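Local coordinates for protein tyrosine recombinase XerH (Helicobacter pylori, PDB 5JK0) that cuts and rejoins DNA as a tyrosine-type site-specific recombinase and takes part in chromosome segregation, possibly also in chromosome decatenation, at residues D[19-23]-D[135-140]; D[82-87]-D[109-113]; D[6-12]-D[99-103]. One frame throughout, in Å; residues are numbered along the deposited sequence.

Contact 1 of 3, residues D[19-23]-D[135-140]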
loop_
_atom_site.group_PDB
_atom_site.type_symbol
_atom_site.label_atom_id
_atom_site.label_comp_id
_atom_site.label_asym_id
_atom_site.label_seq_id
_atom_site.Cartn_x
_atom_site.Cartn_y
_atom_site.Cartn_z
ATOM N N TRP D 19 -17.460 -32.277 -3.254
ATOM C CA TRP D 19 -16.318 -31.529 -3.773
ATOM C C TRP D 19 -15.313 -31.167 -2.683
ATOM O O TRP D 19 -14.108 -31.136 -2.931
ATOM C CB TRP D 19 -16.789 -30.259 -4.485
ATOM C CG TRP D 19 -17.338 -30.515 -5.853
ATOM C CD1 TRP D 19 -18.640 -30.412 -6.250
ATOM C CD2 TRP D 19 -16.598 -30.931 -7.006
ATOM N NE1 TRP D 19 -18.754 -30.730 -7.582
ATOM C CE2 TRP D 19 -17.515 -31.054 -8.068
ATOM C CE3 TRP D 19 -15.248 -31.207 -7.245
ATOM C CZ2 TRP D 19 -17.126 -31.442 -9.348
ATOM C CZ3 TRP D 19 -14.863 -31.593 -8.518
ATOM C CH2 TRP D 19 -15.799 -31.705 -9.552
ATOM N N ILE D 20 -15.810 -30.890 -1.481
ATOM C CA ILE D 20 -14.940 -30.568 -0.353
ATOM C C ILE D 20 -14.064 -31.767 0.003
ATOM O O ILE D 20 -12.866 -31.622 0.249
ATOM C CB ILE D 20 -15.750 -30.133 0.886
ATOM C CG1 ILE D 20 -16.449 -28.798 0.624
ATOM C CG2 ILE D 20 -14.845 -30.010 2.104
ATOM C CD1 ILE D 20 -17.252 -28.292 1.801
ATOM N N GLY D 21 -14.668 -32.951 0.017
ATOM C CA GLY D 21 -13.944 -34.175 0.302
ATOM C C GLY D 21 -12.859 -34.454 -0.721
ATOM O O GLY D 21 -11.761 -34.886 -0.372
ATOM N N ARG D 22 -13.168 -34.202 -1.990
ATOM C CA ARG D 22 -12.201 -34.383 -3.067
ATOM C C ARG D 22 -11.041 -33.402 -2.936
ATOM O O ARG D 22 -9.882 -33.765 -3.144
ATOM C CB ARG D 22 -12.876 -34.210 -4.430
ATOM C CG ARG D 22 -13.842 -35.323 -4.793
ATOM C CD ARG D 22 -14.722 -34.918 -5.964
ATOM N NE ARG D 22 -15.635 -35.984 -6.364
ATOM C CZ ARG D 22 -16.740 -35.790 -7.078
ATOM N NH1 ARG D 22 -17.075 -34.565 -7.462
ATOM N NH2 ARG D 22 -17.514 -36.818 -7.399
ATOM N N PHE D 23 -11.360 -32.160 -2.592
ATOM C CA PHE D 23 -10.349 -31.120 -2.441
ATOM C C PHE D 23 -9.413 -31.409 -1.271
ATOM O O PHE D 23 -8.196 -31.287 -1.398
ATOM C CB PHE D 23 -11.010 -29.754 -2.254
ATOM C CG PHE D 23 -10.039 -28.647 -1.951
ATOM C CD1 PHE D 23 -9.185 -28.171 -2.931
ATOM C CD2 PHE D 23 -9.987 -28.078 -0.690
ATOM C CE1 PHE D 23 -8.293 -27.149 -2.659
ATOM C CE2 PHE D 23 -9.097 -27.056 -0.410
ATOM C CZ PHE D 23 -8.250 -26.591 -1.396
ATOM N N GLY D 135 -9.084 -21.597 -2.637
ATOM C CA GLY D 135 -8.521 -22.867 -3.056
ATOM C C GLY D 135 -9.572 -23.882 -3.461
ATOM O O GLY D 135 -9.389 -24.626 -4.424
ATOM N N LEU D 136 -10.680 -23.911 -2.725
ATOM C CA LEU D 136 -11.747 -24.872 -2.988
ATOM C C LEU D 136 -12.384 -24.659 -4.357
ATOM O O LEU D 136 -12.516 -25.598 -5.140
ATOM C CB LEU D 136 -12.822 -24.789 -1.902
ATOM C CG LEU D 136 -14.054 -25.673 -2.120
ATOM C CD1 LEU D 136 -13.666 -27.147 -2.159
ATOM C CD2 LEU D 136 -15.106 -25.421 -1.048
ATOM N N PHE D 137 -12.776 -23.423 -4.642
ATOM C CA PHE D 137 -13.498 -23.122 -5.875
ATOM C C PHE D 137 -12.566 -22.991 -7.077
ATOM O O PHE D 137 -13.005 -23.097 -8.223
ATOM C CB PHE D 137 -14.336 -21.853 -5.700
ATOM C CG PHE D 137 -15.485 -22.024 -4.748
ATOM C CD1 PHE D 137 -16.677 -22.588 -5.176
ATOM C CD2 PHE D 137 -15.370 -21.640 -3.423
ATOM C CE1 PHE D 137 -17.735 -22.758 -4.302
ATOM C CE2 PHE D 137 -16.425 -21.808 -2.543
ATOM C CZ PHE D 137 -17.608 -22.369 -2.985
ATOM N N SER D 138 -11.281 -22.765 -6.818
ATOM C CA SER D 138 -10.285 -22.832 -7.880
ATOM C C SER D 138 -10.123 -24.286 -8.301
ATOM O O SER D 138 -9.934 -24.591 -9.478
ATOM C CB SER D 138 -8.944 -22.251 -7.425
ATOM O OG SER D 138 -7.955 -22.402 -8.430
ATOM N N TYR D 139 -10.207 -25.176 -7.318
ATOM C CA TYR D 139 -10.117 -26.612 -7.553
ATOM C C TYR D 139 -11.330 -27.122 -8.326
ATOM O O TYR D 139 -11.198 -27.938 -9.237
ATOM C CB TYR D 139 -9.981 -27.352 -6.219
ATOM C CG TYR D 139 -9.957 -28.861 -6.334
ATOM C CD1 TYR D 139 -8.772 -29.540 -6.595
ATOM C CD2 TYR D 139 -11.118 -29.607 -6.168
ATOM C CE1 TYR D 139 -8.749 -30.919 -6.696
ATOM C CE2 TYR D 139 -11.102 -30.983 -6.268
ATOM C CZ TYR D 139 -9.917 -31.635 -6.530
ATOM O OH TYR D 139 -9.905 -33.007 -6.627
ATOM N N ILE D 140 -12.514 -26.637 -7.958
ATOM C CA ILE D 140 -13.746 -27.044 -8.624
ATOM C C ILE D 140 -13.757 -26.595 -10.086
ATOM O O ILE D 140 -14.188 -27.336 -10.969
ATOM C CB ILE D 140 -14.989 -26.484 -7.902
ATOM C CG1 ILE D 140 -15.059 -27.017 -6.468
ATOM C CG2 ILE D 140 -16.258 -26.852 -8.654
ATOM C CD1 ILE D 140 -16.234 -26.485 -5.671
#

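Contact 2 of 3, residues D[82-87]-D[109-113]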
loop_
_atom_site.group_PDB
_atom_site.type_symbol
_atom_site.label_atom_id
_atom_site.label_comp_id
_atom_site.label_asym_id
_atom_site.label_seq_id
_atom_site.Cartn_x
_atom_site.Cartn_y
_atom_site.Cartn_z
ATOM N N LYS D 82 -17.000 -25.221 8.008
ATOM C CA LYS D 82 -17.824 -24.118 8.489
ATOM C C LYS D 82 -18.727 -23.599 7.376
ATOM O O LYS D 82 -19.889 -23.265 7.611
ATOM C CB LYS D 82 -16.954 -22.978 9.025
ATOM C CG LYS D 82 -16.210 -23.293 10.313
ATOM C CD LYS D 82 -17.162 -23.479 11.479
ATOM C CE LYS D 82 -16.399 -23.657 12.781
ATOM N NZ LYS D 82 -15.501 -22.498 13.052
ATOM N N PHE D 83 -18.184 -23.536 6.163
ATOM C CA PHE D 83 -18.936 -23.035 5.019
ATOM C C PHE D 83 -20.053 -23.990 4.619
ATOM O O PHE D 83 -21.133 -23.555 4.214
ATOM C CB PHE D 83 -18.015 -22.789 3.821
ATOM C CG PHE D 83 -18.752 -22.383 2.577
ATOM C CD1 PHE D 83 -19.370 -21.146 2.499
ATOM C CD2 PHE D 83 -18.840 -23.242 1.494
ATOM C CE1 PHE D 83 -20.059 -20.771 1.361
ATOM C CE2 PHE D 83 -19.524 -22.871 0.351
ATOM C CZ PHE D 83 -20.135 -21.634 0.286
ATOM N N HIS D 84 -19.788 -25.288 4.723
ATOM C CA HIS D 84 -20.814 -26.283 4.445
ATOM C C HIS D 84 -21.967 -26.141 5.430
ATOM O O HIS D 84 -23.135 -26.191 5.044
ATOM C CB HIS D 84 -20.243 -27.698 4.511
ATOM C CG HIS D 84 -21.293 -28.763 4.567
ATOM N ND1 HIS D 84 -21.707 -29.335 5.751
ATOM C CD2 HIS D 84 -22.026 -29.346 3.590
ATOM C CE1 HIS D 84 -22.645 -30.231 5.498
ATOM N NE2 HIS D 84 -22.857 -30.256 4.195
ATOM N N GLU D 85 -21.625 -25.962 6.702
ATOM C CA GLU D 85 -22.616 -25.733 7.748
ATOM C C GLU D 85 -23.435 -24.481 7.449
ATOM O O GLU D 85 -24.653 -24.467 7.621
ATOM C CB GLU D 85 -21.934 -25.606 9.111
ATOM C CG GLU D 85 -22.861 -25.200 10.242
ATOM C CD GLU D 85 -22.116 -24.935 11.536
ATOM O OE1 GLU D 85 -21.956 -25.881 12.335
ATOM O OE2 GLU D 85 -21.686 -23.782 11.752
ATOM N N TYR D 86 -22.749 -23.436 7.000
ATOM C CA TYR D 86 -23.396 -22.193 6.603
ATOM C C TYR D 86 -24.348 -22.410 5.434
ATOM O O TYR D 86 -25.520 -22.042 5.501
ATOM C CB TYR D 86 -22.343 -21.139 6.236
ATOM C CG TYR D 86 -22.887 -19.953 5.466
ATOM C CD1 TYR D 86 -23.529 -18.908 6.122
ATOM C CD2 TYR D 86 -22.751 -19.876 4.085
ATOM C CE1 TYR D 86 -24.025 -17.821 5.421
ATOM C CE2 TYR D 86 -23.246 -18.796 3.377
ATOM C CZ TYR D 86 -23.881 -17.773 4.049
ATOM O OH TYR D 86 -24.372 -16.699 3.342
ATOM N N PHE D 87 -23.837 -23.015 4.366
ATOM C CA PHE D 87 -24.597 -23.181 3.132
ATOM C C PHE D 87 -25.842 -24.048 3.318
ATOM O O PHE D 87 -26.864 -23.816 2.676
ATOM C CB PHE D 87 -23.706 -23.779 2.038
ATOM C CG PHE D 87 -24.403 -23.957 0.718
ATOM C CD1 PHE D 87 -24.590 -22.879 -0.132
ATOM C CD2 PHE D 87 -24.869 -25.202 0.326
ATOM C CE1 PHE D 87 -25.234 -23.038 -1.346
ATOM C CE2 PHE D 87 -25.511 -25.368 -0.887
ATOM C CZ PHE D 87 -25.692 -24.285 -1.724
ATOM N N MET D 109 -22.037 -14.242 -1.718
ATOM C CA MET D 109 -22.341 -15.223 -0.681
ATOM C C MET D 109 -21.118 -15.528 0.177
ATOM O O MET D 109 -21.216 -15.625 1.401
ATOM C CB MET D 109 -22.875 -16.516 -1.301
ATOM C CG MET D 109 -23.112 -17.625 -0.286
ATOM S SD MET D 109 -23.546 -19.210 -1.027
ATOM C CE MET D 109 -25.150 -18.838 -1.732
ATOM N N LEU D 110 -19.964 -15.671 -0.470
ATOM C CA LEU D 110 -18.724 -15.965 0.240
ATOM C C LEU D 110 -18.315 -14.793 1.127
ATOM O O LEU D 110 -17.789 -14.985 2.223
ATOM C CB LEU D 110 -17.599 -16.304 -0.742
ATOM C CG LEU D 110 -17.807 -17.528 -1.642
ATOM C CD1 LEU D 110 -16.513 -17.910 -2.343
ATOM C CD2 LEU D 110 -18.353 -18.704 -0.851
ATOM N N ALA D 111 -18.563 -13.578 0.646
ATOM C CA ALA D 111 -18.254 -12.373 1.411
ATOM C C ALA D 111 -19.114 -12.287 2.667
ATOM O O ALA D 111 -18.638 -11.885 3.730
ATOM C CB ALA D 111 -18.446 -11.134 0.551
ATOM N N GLU D 112 -20.380 -12.673 2.539
ATOM C CA GLU D 112 -21.302 -12.665 3.670
ATOM C C GLU D 112 -20.930 -13.740 4.686
ATOM O O GLU D 112 -21.023 -13.521 5.894
ATOM C CB GLU D 112 -22.744 -12.862 3.194
ATOM C CG GLU D 112 -23.286 -11.699 2.377
ATOM C CD GLU D 112 -24.752 -11.864 2.020
ATOM O OE1 GLU D 112 -25.327 -12.930 2.326
ATOM O OE2 GLU D 112 -25.329 -10.923 1.435
ATOM N N PHE D 113 -20.508 -14.899 4.190
ATOM C CA PHE D 113 -20.046 -15.980 5.053
ATOM C C PHE D 113 -18.845 -15.540 5.882
ATOM O O PHE D 113 -18.765 -15.829 7.075
ATOM C CB PHE D 113 -19.686 -17.218 4.227
ATOM C CG PHE D 113 -18.791 -18.191 4.948
ATOM C CD1 PHE D 113 -19.281 -18.975 5.979
ATOM C CD2 PHE D 113 -17.458 -18.325 4.588
ATOM C CE1 PHE D 113 -18.459 -19.869 6.643
ATOM C CE2 PHE D 113 -16.631 -19.217 5.246
ATOM C CZ PHE D 113 -17.133 -19.991 6.274
HETATM O O HOH W 1 -25.547 -14.810 4.348
#

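Contact 3 of 3, residues D[6-12]-D[99-103]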
loop_
_atom_site.group_PDB
_atom_site.type_symbol
_atom_site.label_atom_id
_atom_site.label_comp_id
_atom_site.label_asym_id
_atom_site.label_seq_id
_atom_site.Cartn_x
_atom_site.Cartn_y
_atom_site.Cartn_z
ATOM N N LEU D 6 -20.264 -31.159 -12.335
ATOM C CA LEU D 6 -20.440 -30.234 -11.221
ATOM C C LEU D 6 -21.520 -30.720 -10.260
ATOM O O LEU D 6 -21.310 -30.774 -9.048
ATOM C CB LEU D 6 -20.793 -28.836 -11.730
ATOM C CG LEU D 6 -20.962 -27.772 -10.641
ATOM C CD1 LEU D 6 -19.629 -27.474 -9.973
ATOM C CD2 LEU D 6 -21.581 -26.502 -11.204
ATOM N N GLU D 7 -22.674 -31.078 -10.813
ATOM C CA GLU D 7 -23.815 -31.493 -10.008
ATOM C C GLU D 7 -24.254 -32.909 -10.363
ATOM O O GLU D 7 -24.866 -33.134 -11.405
ATOM C CB GLU D 7 -24.974 -30.514 -10.194
ATOM C CG GLU D 7 -24.617 -29.074 -9.854
ATOM C CD GLU D 7 -25.728 -28.099 -10.195
ATOM O OE1 GLU D 7 -26.379 -27.587 -9.258
ATOM O OE2 GLU D 7 -25.945 -27.842 -11.399
ATOM N N GLU D 8 -23.935 -33.859 -9.490
ATOM C CA GLU D 8 -24.272 -35.261 -9.720
ATOM C C GLU D 8 -25.440 -35.717 -8.854
ATOM O O GLU D 8 -26.054 -36.750 -9.121
ATOM C CB GLU D 8 -23.055 -36.152 -9.459
ATOM C CG GLU D 8 -21.935 -35.994 -10.474
ATOM C CD GLU D 8 -20.744 -36.882 -10.169
ATOM O OE1 GLU D 8 -20.435 -37.769 -10.992
ATOM O OE2 GLU D 8 -20.114 -36.692 -9.106
ATOM N N LEU D 9 -25.743 -34.945 -7.815
ATOM C CA LEU D 9 -26.809 -35.298 -6.885
ATOM C C LEU D 9 -27.968 -34.308 -6.957
ATOM O O LEU D 9 -27.843 -33.234 -7.545
ATOM C CB LEU D 9 -26.267 -35.363 -5.456
ATOM C CG LEU D 9 -25.046 -36.258 -5.229
ATOM C CD1 LEU D 9 -24.557 -36.145 -3.794
ATOM C CD2 LEU D 9 -25.367 -37.703 -5.580
ATOM N N LYS D 10 -29.095 -34.676 -6.354
ATOM C CA LYS D 10 -30.256 -33.797 -6.305
ATOM C C LYS D 10 -30.124 -32.795 -5.163
ATOM O O LYS D 10 -30.705 -31.711 -5.202
ATOM C CB LYS D 10 -31.542 -34.609 -6.150
ATOM N N ASP D 11 -29.350 -33.168 -4.148
ATOM C CA ASP D 11 -29.118 -32.306 -2.996
ATOM C C ASP D 11 -27.830 -31.510 -3.182
ATOM O O ASP D 11 -26.739 -32.081 -3.179
ATOM C CB ASP D 11 -29.054 -33.137 -1.711
ATOM C CG ASP D 11 -29.225 -32.296 -0.456
ATOM O OD1 ASP D 11 -28.871 -31.098 -0.472
ATOM O OD2 ASP D 11 -29.717 -32.840 0.554
ATOM N N PRO D 12 -27.955 -30.183 -3.344
ATOM C CA PRO D 12 -26.799 -29.299 -3.528
ATOM C C PRO D 12 -25.870 -29.305 -2.318
ATOM O O PRO D 12 -24.653 -29.214 -2.478
ATOM C CB PRO D 12 -27.437 -27.918 -3.722
ATOM C CG PRO D 12 -28.779 -28.028 -3.077
ATOM C CD PRO D 12 -29.223 -29.436 -3.325
ATOM N N PHE D 99 -31.954 -21.402 -2.607
ATOM C CA PHE D 99 -30.856 -21.710 -3.513
ATOM C C PHE D 99 -30.742 -23.219 -3.683
ATOM O O PHE D 99 -30.239 -23.913 -2.800
ATOM C CB PHE D 99 -29.539 -21.131 -2.992
ATOM C CG PHE D 99 -29.522 -19.629 -2.919
ATOM C CD1 PHE D 99 -30.318 -18.869 -3.760
ATOM C CD2 PHE D 99 -28.709 -18.977 -2.006
ATOM C CE1 PHE D 99 -30.302 -17.489 -3.694
ATOM C CE2 PHE D 99 -28.688 -17.597 -1.936
ATOM C CZ PHE D 99 -29.486 -16.852 -2.781
ATOM N N ASN D 100 -31.209 -23.724 -4.820
ATOM C CA ASN D 100 -31.277 -25.165 -5.038
ATOM C C ASN D 100 -30.138 -25.715 -5.895
ATOM O O ASN D 100 -30.184 -26.866 -6.325
ATOM C CB ASN D 100 -32.619 -25.531 -5.677
ATOM C CG ASN D 100 -33.797 -25.234 -4.771
ATOM O OD1 ASN D 100 -33.703 -25.354 -3.549
ATOM N ND2 ASN D 100 -34.918 -24.843 -5.366
ATOM N N SER D 101 -29.116 -24.900 -6.134
ATOM C CA SER D 101 -28.008 -25.315 -6.989
ATOM C C SER D 101 -26.660 -24.797 -6.496
ATOM O O SER D 101 -26.586 -23.765 -5.828
ATOM C CB SER D 101 -28.250 -24.843 -8.425
ATOM O OG SER D 101 -27.131 -25.122 -9.249
ATOM N N LEU D 102 -25.595 -25.520 -6.836
ATOM C CA LEU D 102 -24.237 -25.087 -6.517
ATOM C C LEU D 102 -23.883 -23.816 -7.277
ATOM O O LEU D 102 -23.027 -23.042 -6.848
ATOM C CB LEU D 102 -23.222 -26.186 -6.844
ATOM C CG LEU D 102 -23.145 -27.390 -5.903
ATOM C CD1 LEU D 102 -22.074 -28.362 -6.375
ATOM C CD2 LEU D 102 -22.870 -26.940 -4.476
ATOM N N LYS D 103 -24.549 -23.607 -8.408
ATOM C CA LYS D 103 -24.305 -22.434 -9.240
ATOM C C LYS D 103 -24.793 -21.149 -8.572
ATOM O O LYS D 103 -24.450 -20.048 -9.005
ATOM C CB LYS D 103 -24.973 -22.603 -10.607
ATOM C CG LYS D 103 -24.401 -23.742 -11.437
ATOM C CD LYS D 103 -25.108 -23.861 -12.780
ATOM C CE LYS D 103 -24.526 -24.992 -13.614
ATOM N NZ LYS D 103 -25.238 -25.153 -14.912
#

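Contact 1 of 3, residues D[19-23]-D[135-140]
With CG anti to the backbone N in both Phe23 and Tyr139 (chi1 177° in the latter), the two side chains lie alongside and slide past each other in opposite directions. The edge of Phe23 is turned toward the face of Tyr139 in an offset edge-to-face pair, the centroids 5.5 Å apart and the planes at 64°. The closest point lies at the root of the tyrosine, where Phe23 CD1 comes to 3.5 Å from Tyr139 CB. Each ring also receives a backbone CH of the opposite helix: Leu136 CA stands almost exactly above the centre of Phe23, 4.0 Å from its centroid, and Phe23 CA sits over the Tyr139 face, 4.1 Å from that centroid. Gly135 lets the phenyl tip come in over bare backbone, with Phe23 CE1 3.3 Å from Gly135 O.

These segments belong to helices 12-30 and 123-143 of the SAM-like N-terminal domain of a phage-integrase-family recombinase. Their axes cross nearly at right angles, 97°, with a closest approach of 10.0 Å. No hydrogen bond links the two segments, so apolar side chains carry the crossing. Leu136 divides its branches, CD1 lying 3.7 Å from Phe23 CB while CD2 meets CG1 of Ile20. Leu80 of helix 74-93 touches both Phe23 and Leu136, adding a third helix to this packing.

At the other end, Ile140 lies over one face of the Trp19 indole, toward its rim, and its CD1 is 4.0 Å from Trp19 CB. Arg22 NH1 is over the centre of the opposite indole face, while NH2 forms a salt bridge with Glu8. The indole NE1 is hydrogen-bonded to Leu6 O, which helps to set how the ring is turned between isoleucine and guanidinium.

Contact 2 of 3, residues D[82-87]-D[109-113]
Phe113 meets both Phe83 and Tyr86, and all three aromatic side chains place CG anti to the backbone N. Phe83 directs its edge at the face of Phe113 in an edge-to-face pair, with centroids 5.3 Å apart and planes at 76°. Its CB lies over the same ring, 3.8 Å from Phe113 CZ. Tyr86 meets Phe113 obliquely, but Phe113 CB sits over the tyrosine face, 4.1 Å from the ring centroid.

Met109 is extended through chi2 and bends at chi3 (-67°). Its CG approaches the edge of Tyr86, 3.8 Å from CE2, while its sulfur lies in the plane of Phe87, 3.9 Å from CD1: an edge-on Met-aromatic contact. Leu110 sends CD2 to 3.5 Å from Phe83 CE1, beside the aromatic cluster.

At the polar margin, a water in the plane of the Tyr86 ring donates to Glu112 OE1 at 2.8 Å; its approach to Tyr86 OH is too short to be trusted, so a water bridge between the two side chains is doubtful. The other carboxylate oxygen, OE2, forms a salt bridge with Arg25 of the second subunit, whose Phe43 packs on Tyr86.

The axes of the two short segments cross at 109°, and the Phe83-Tyr86-Phe113 cluster joins helices 74-93 and 107-117 within the all-helical core-binding domain of this tyrosine recombinase.

Contact 3 of 3, residues D[6-12]-D[99-103]
Glu7 reaches across to Ser101 and Leu102 with a single carboxylate oxygen. Ser101 OG donates to Glu7 OE1 at 2.6 Å, meeting it on the syn side but 32° out of the carboxylate plane. Leu102 N reaches the same oxygen at 3.3 Å, from above the plane and with an N-H...O angle of 151°; both donors come from the same face. The serine hydroxyl is used twice, since Ser101 OG also accepts from Lys103 N at 3.1 Å in an ST turn. With OG anti to its own backbone N (chi1 174°), it stands between the glutamate and the start of the 3-10 turn at 102-103.

The tight part lies inward of this bond. Leu102 points at the N-terminal segment and meets it with both methyls: CD2 is 3.5 Å from Pro12 O, and CD1 is 3.7 Å from Leu6 O. The ring of Pro12, the first residue of helix 12-30, lies against the peptide of Asn100, with CG 3.7 Å from Asn100 O. Leu16 of the same helix also touches Leu102, so the leucine is held at the foot of the helix as well as by the loop.

Toward solvent the packing thins. Exposed Lys103 runs out fully extended, crossing Glu7 at about a right angle, and its CG is 4.0 Å from Leu6 CD2. Its NZ is 4.5 Å from Glu7 OE2, beyond salt-bridge range. From Glu8 to Asp11 the first segment bulges away from the 99-103 loop.

Two N-terminal-domain loops, those leading into helices 12-30 and 107-117, are thus joined by one oxygen with two donors, beside the packing of Leu102 and Pro12 against backbone. Both donors probably stabilise the ionised form of Glu7, and the nearby charge of Lys103 may add to this.

From the N terminus, the loop at 6-12 leads into helix 12-30, where 19-23 follows. Contact 3 closes a long loop back from 99-103, and contact 1 a longer one from 135-140, so these two cross along the chain. Contact 2, between 82-87 and 109-113, closes a short loop lying wholly within the span of contact 1, but it crosses contact 3. Spatially all three adjoin: Phe137 packs on Phe83 and Leu110 between contacts 1 and 2, Ile140 meets Leu6 between contacts 1 and 3, and Met109 meets Phe99 between contacts 2 and 3. Together they tie helices 12-30, 74-93, 107-117 and 123-143 into one N-terminal domain.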